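Local coordinates for protein cryptochrome DASH, chloroplastic/mitochondrial (Arabidopsis thaliana, PDB 2J4D) that repairs cyclobutane pyrimidine dimers in single-stranded DNA, using bound FAD and a folate light antenna, and may also act as a photoreceptor, at residues E364-A369 with Q395-F400. Residues are numbered along the deposited sequence; the frame is centred on the assembly and turned at random.
With FAD (flavin-adenine dinucleotide), chain C.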
loop_
_atom_site.group_PDB
_atom_site.type_symbol
_atom_site.label_atom_id
_atom_site.label_comp_id
_atom_site.label_asym_id
_atom_site.label_seq_id
_atom_site.Cartn_x
_atom_site.Cartn_y
_atom_site.Cartn_z
ATOM N N GLU A 364 -23.353 -7.719 4.911
ATOM C CA GLU A 364 -23.409 -6.568 5.795
ATOM C C GLU A 364 -23.063 -6.875 7.247
ATOM O O GLU A 364 -22.496 -6.025 7.934
ATOM C CB GLU A 364 -24.778 -5.896 5.701
ATOM C CG GLU A 364 -25.051 -5.365 4.301
ATOM C CD GLU A 364 -26.305 -4.524 4.213
ATOM O OE1 GLU A 364 -27.199 -4.694 5.071
ATOM O OE2 GLU A 364 -26.397 -3.700 3.274
ATOM N N SER A 365 -23.383 -8.081 7.715
ATOM C CA SER A 365 -23.080 -8.445 9.102
ATOM C C SER A 365 -21.566 -8.539 9.306
ATOM O O SER A 365 -21.053 -8.212 10.378
ATOM C CB SER A 365 -23.754 -9.776 9.483
ATOM O OG SER A 365 -23.212 -10.874 8.767
ATOM N N TRP A 366 -20.866 -8.993 8.269
ATOM C CA TRP A 366 -19.409 -9.115 8.278
ATOM C C TRP A 366 -18.842 -7.695 8.234
ATOM O O TRP A 366 -18.021 -7.304 9.062
ATOM C CB TRP A 366 -18.962 -9.884 7.030
ATOM C CG TRP A 366 -17.478 -10.111 6.872
ATOM C CD1 TRP A 366 -16.709 -11.058 7.512
ATOM C CD2 TRP A 366 -16.600 -9.441 5.954
ATOM N NE1 TRP A 366 -15.417 -11.019 7.037
ATOM C CE2 TRP A 366 -15.320 -10.037 6.083
ATOM C CE3 TRP A 366 -16.770 -8.395 5.033
ATOM C CZ2 TRP A 366 -14.218 -9.622 5.323
ATOM C CZ3 TRP A 366 -15.668 -7.983 4.273
ATOM C CH2 TRP A 366 -14.411 -8.599 4.426
ATOM N N ARG A 367 -19.309 -6.929 7.257
ATOM C CA ARG A 367 -18.874 -5.556 7.054
ATOM C C ARG A 367 -19.064 -4.693 8.302
ATOM O O ARG A 367 -18.156 -3.951 8.710
ATOM C CB ARG A 367 -19.667 -4.951 5.888
ATOM C CG ARG A 367 -19.272 -3.538 5.518
ATOM C CD ARG A 367 -20.315 -2.916 4.608
ATOM N NE ARG A 367 -21.527 -2.584 5.353
ATOM C CZ ARG A 367 -22.684 -2.250 4.790
ATOM N NH1 ARG A 367 -22.795 -2.200 3.467
ATOM N NH2 ARG A 367 -23.738 -1.979 5.550
ATOM N N ASP A 368 -20.240 -4.803 8.913
ATOM C CA ASP A 368 -20.553 -3.996 10.085
ATOM C C ASP A 368 -20.183 -4.583 11.436
ATOM O O ASP A 368 -20.650 -4.105 12.474
ATOM C CB ASP A 368 -22.035 -3.619 10.072
ATOM C CG ASP A 368 -22.423 -2.876 8.814
ATOM O OD1 ASP A 368 -21.535 -2.231 8.206
ATOM O OD2 ASP A 368 -23.608 -2.929 8.432
ATOM N N ALA A 369 -19.337 -5.605 11.426
ATOM C CA ALA A 369 -18.892 -6.224 12.668
ATOM C C ALA A 369 -20.046 -6.670 13.567
ATOM O O ALA A 369 -20.071 -6.344 14.754
ATOM C CB ALA A 369 -17.989 -5.259 13.424
ATOM N N GLN A 395 -6.168 -12.608 7.353
ATOM C CA GLN A 395 -6.262 -14.002 6.947
ATOM C C GLN A 395 -7.504 -14.648 7.576
ATOM O O GLN A 395 -8.221 -15.413 6.928
ATOM C CB GLN A 395 -5.014 -14.774 7.384
ATOM C CG GLN A 395 -3.711 -14.263 6.785
ATOM C CD GLN A 395 -2.545 -15.154 7.143
ATOM O OE1 GLN A 395 -2.420 -16.263 6.629
ATOM N NE2 GLN A 395 -1.694 -14.683 8.044
ATOM N N ILE A 396 -7.744 -14.340 8.845
ATOM C CA ILE A 396 -8.887 -14.894 9.559
ATOM C C ILE A 396 -10.231 -14.426 8.998
ATOM O O ILE A 396 -11.089 -15.253 8.668
ATOM C CB ILE A 396 -8.804 -14.550 11.066
ATOM C CG1 ILE A 396 -7.548 -15.184 11.671
ATOM C CG2 ILE A 396 -10.042 -15.060 11.790
ATOM C CD1 ILE A 396 -7.253 -14.744 13.084
ATOM N N VAL A 397 -10.423 -13.111 8.864
ATOM C CA VAL A 397 -11.700 -12.614 8.351
ATOM C C VAL A 397 -11.952 -13.069 6.921
ATOM O O VAL A 397 -13.104 -13.220 6.507
ATOM C CB VAL A 397 -11.824 -11.062 8.443
ATOM C CG1 VAL A 397 -11.704 -10.633 9.888
ATOM C CG2 VAL A 397 -10.765 -10.363 7.579
ATOM N N CYS A 398 -10.877 -13.292 6.168
ATOM C CA CYS A 398 -11.008 -13.765 4.790
ATOM C C CYS A 398 -11.557 -15.195 4.801
ATOM O O CYS A 398 -12.501 -15.532 4.071
ATOM C CB CYS A 398 -9.643 -13.743 4.087
ATOM S SG CYS A 398 -9.593 -14.722 2.560
ATOM N N SER A 399 -10.957 -16.041 5.625
ATOM C CA SER A 399 -11.407 -17.427 5.729
ATOM C C SER A 399 -12.863 -17.471 6.199
ATOM O O SER A 399 -13.674 -18.228 5.674
ATOM C CB SER A 399 -10.523 -18.196 6.720
ATOM O OG SER A 399 -10.934 -19.552 6.822
ATOM N N PHE A 400 -13.194 -16.646 7.186
ATOM C CA PHE A 400 -14.556 -16.616 7.706
ATOM C C PHE A 400 -15.587 -16.262 6.631
ATOM O O PHE A 400 -16.623 -16.931 6.488
ATOM C CB PHE A 400 -14.668 -15.608 8.851
ATOM C CG PHE A 400 -16.012 -15.615 9.525
ATOM C CD1 PHE A 400 -16.323 -16.587 10.474
ATOM C CD2 PHE A 400 -16.975 -14.663 9.199
ATOM C CE1 PHE A 400 -17.573 -16.610 11.091
ATOM C CE2 PHE A 400 -18.231 -14.675 9.810
ATOM C CZ PHE A 400 -18.530 -15.653 10.759
HETATM P PA FAD C . 4.752 -6.483 8.231
HETATM O O1A FAD C . 5.517 -5.481 9.000
HETATM O O2A FAD C . 4.522 -7.832 8.800
HETATM O O5B FAD C . 5.424 -6.694 6.785
HETATM C C5B FAD C . 6.313 -5.698 6.233
HETATM C C4B FAD C . 5.873 -5.410 4.793
HETATM O O4B FAD C . 5.921 -6.629 4.054
HETATM C C3B FAD C . 4.445 -4.898 4.644
HETATM O O3B FAD C . 4.328 -3.512 4.919
HETATM C C2B FAD C . 4.146 -5.291 3.229
HETATM O O2B FAD C . 4.528 -4.348 2.253
HETATM C C1B FAD C . 4.856 -6.649 3.089
HETATM N N9A FAD C . 4.012 -7.834 3.346
HETATM C C8A FAD C . 3.900 -8.556 4.518
HETATM N N7A FAD C . 3.057 -9.574 4.412
HETATM C C5A FAD C . 2.603 -9.519 3.113
HETATM C C6A FAD C . 1.684 -10.322 2.396
HETATM N N6A FAD C . 1.063 -11.382 2.895
HETATM N N1A FAD C . 1.437 -9.979 1.077
HETATM C C2A FAD C . 2.059 -8.889 0.518
HETATM N N3A FAD C . 2.945 -8.080 1.148
HETATM C C4A FAD C . 3.173 -8.429 2.444
HETATM N N1 FAD C . -0.935 -5.772 1.977
HETATM C C2 FAD C . -0.879 -4.585 1.277
HETATM O O2 FAD C . 0.152 -3.941 1.213
HETATM N N3 FAD C . -2.045 -4.133 0.639
HETATM C C4 FAD C . -3.262 -4.809 0.670
HETATM O O4 FAD C . -4.262 -4.353 0.085
HETATM C C4X FAD C . -3.313 -6.026 1.391
HETATM N N5 FAD C . -4.497 -6.774 1.479
HETATM C C5X FAD C . -4.510 -8.027 2.094
HETATM C C6 FAD C . -5.662 -8.823 2.072
HETATM C C7 FAD C . -5.710 -10.096 2.686
HETATM C C7M FAD C . -6.983 -10.905 2.624
HETATM C C8 FAD C . -4.527 -10.579 3.355
HETATM C C8M FAD C . -4.484 -11.933 4.044
HETATM C C9 FAD C . -3.362 -9.787 3.382
HETATM C C9A FAD C . -3.324 -8.505 2.759
HETATM N N10 FAD C . -2.159 -7.681 2.773
HETATM C C10 FAD C . -2.123 -6.477 2.036
HETATM C "C1'" FAD C . -0.845 -8.247 3.221
HETATM C "C2'" FAD C . -0.468 -8.041 4.703
HETATM O "O2'" FAD C . -1.539 -8.458 5.532
HETATM C "C3'" FAD C . -0.159 -6.568 4.959
HETATM O "O3'" FAD C . 0.879 -6.104 4.074
HETATM C "C4'" FAD C . 0.332 -6.253 6.383
HETATM O "O4'" FAD C . -0.673 -6.593 7.341
HETATM C "C5'" FAD C . 0.657 -4.768 6.478
HETATM O "O5'" FAD C . 1.139 -4.457 7.788
HETATM P P FAD C . 2.657 -4.376 8.210
HETATM O O1P FAD C . 3.237 -3.318 7.366
HETATM O O2P FAD C . 2.734 -4.120 9.674
HETATM O O3P FAD C . 3.300 -5.814 8.012
#
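Trp366 reaches from the last turn of helix 360-367 to Val397 and Phe400, neighbours one turn apart on helix 391-404. Ahead of them, Gln395 belongs to the FAD pocket and lays its CG 3.7 Å from methyl C8M of the flavin. At Val397 the indole arrives edge first: its NE1 donates a hydrogen bond of 3.2 Å to the backbone O of Val397, bent to 141° at the hydrogen and approaching from above the carbonyl plane. A chi1 of -180° in Trp366, CG anti to the backbone N, carries the indole toward helix 391-404, and the Val397 side chain crosses it at about a right angle. CB of Val397 lies 3.9 Å from Trp366 NE1, on the other side of the ring plane from the carbonyl O, and CG2 comes within 4.2 Å of CZ2. These are two helices of the all-helical FAD-binding domain of the photolyase/cryptochrome fold, and the interface is buried; Met380, Phe416 and Trp432 from three further helices also touch the indole. A leucine in place of Trp366 would probably leave the Val397 carbonyl without this donor and Met380, Phe416 and Trp432 less well packed. Cys398 CB points away from helix 360-367 and comes 4.2 Å from flavin methyl C7M. At Phe400 the contact is edge to edge, CD2 lying 4.0 Å from Trp366 CD1, while Tyr373 meets the phenyl ring at a steep angle. Just past Trp366, helix 360-367 ends in a Schellman motif with Ala369, at positive phi, as C-prime, and a side-on salt bridge joins Arg367 NE to Asp368 OD1 and NH2 to OD2.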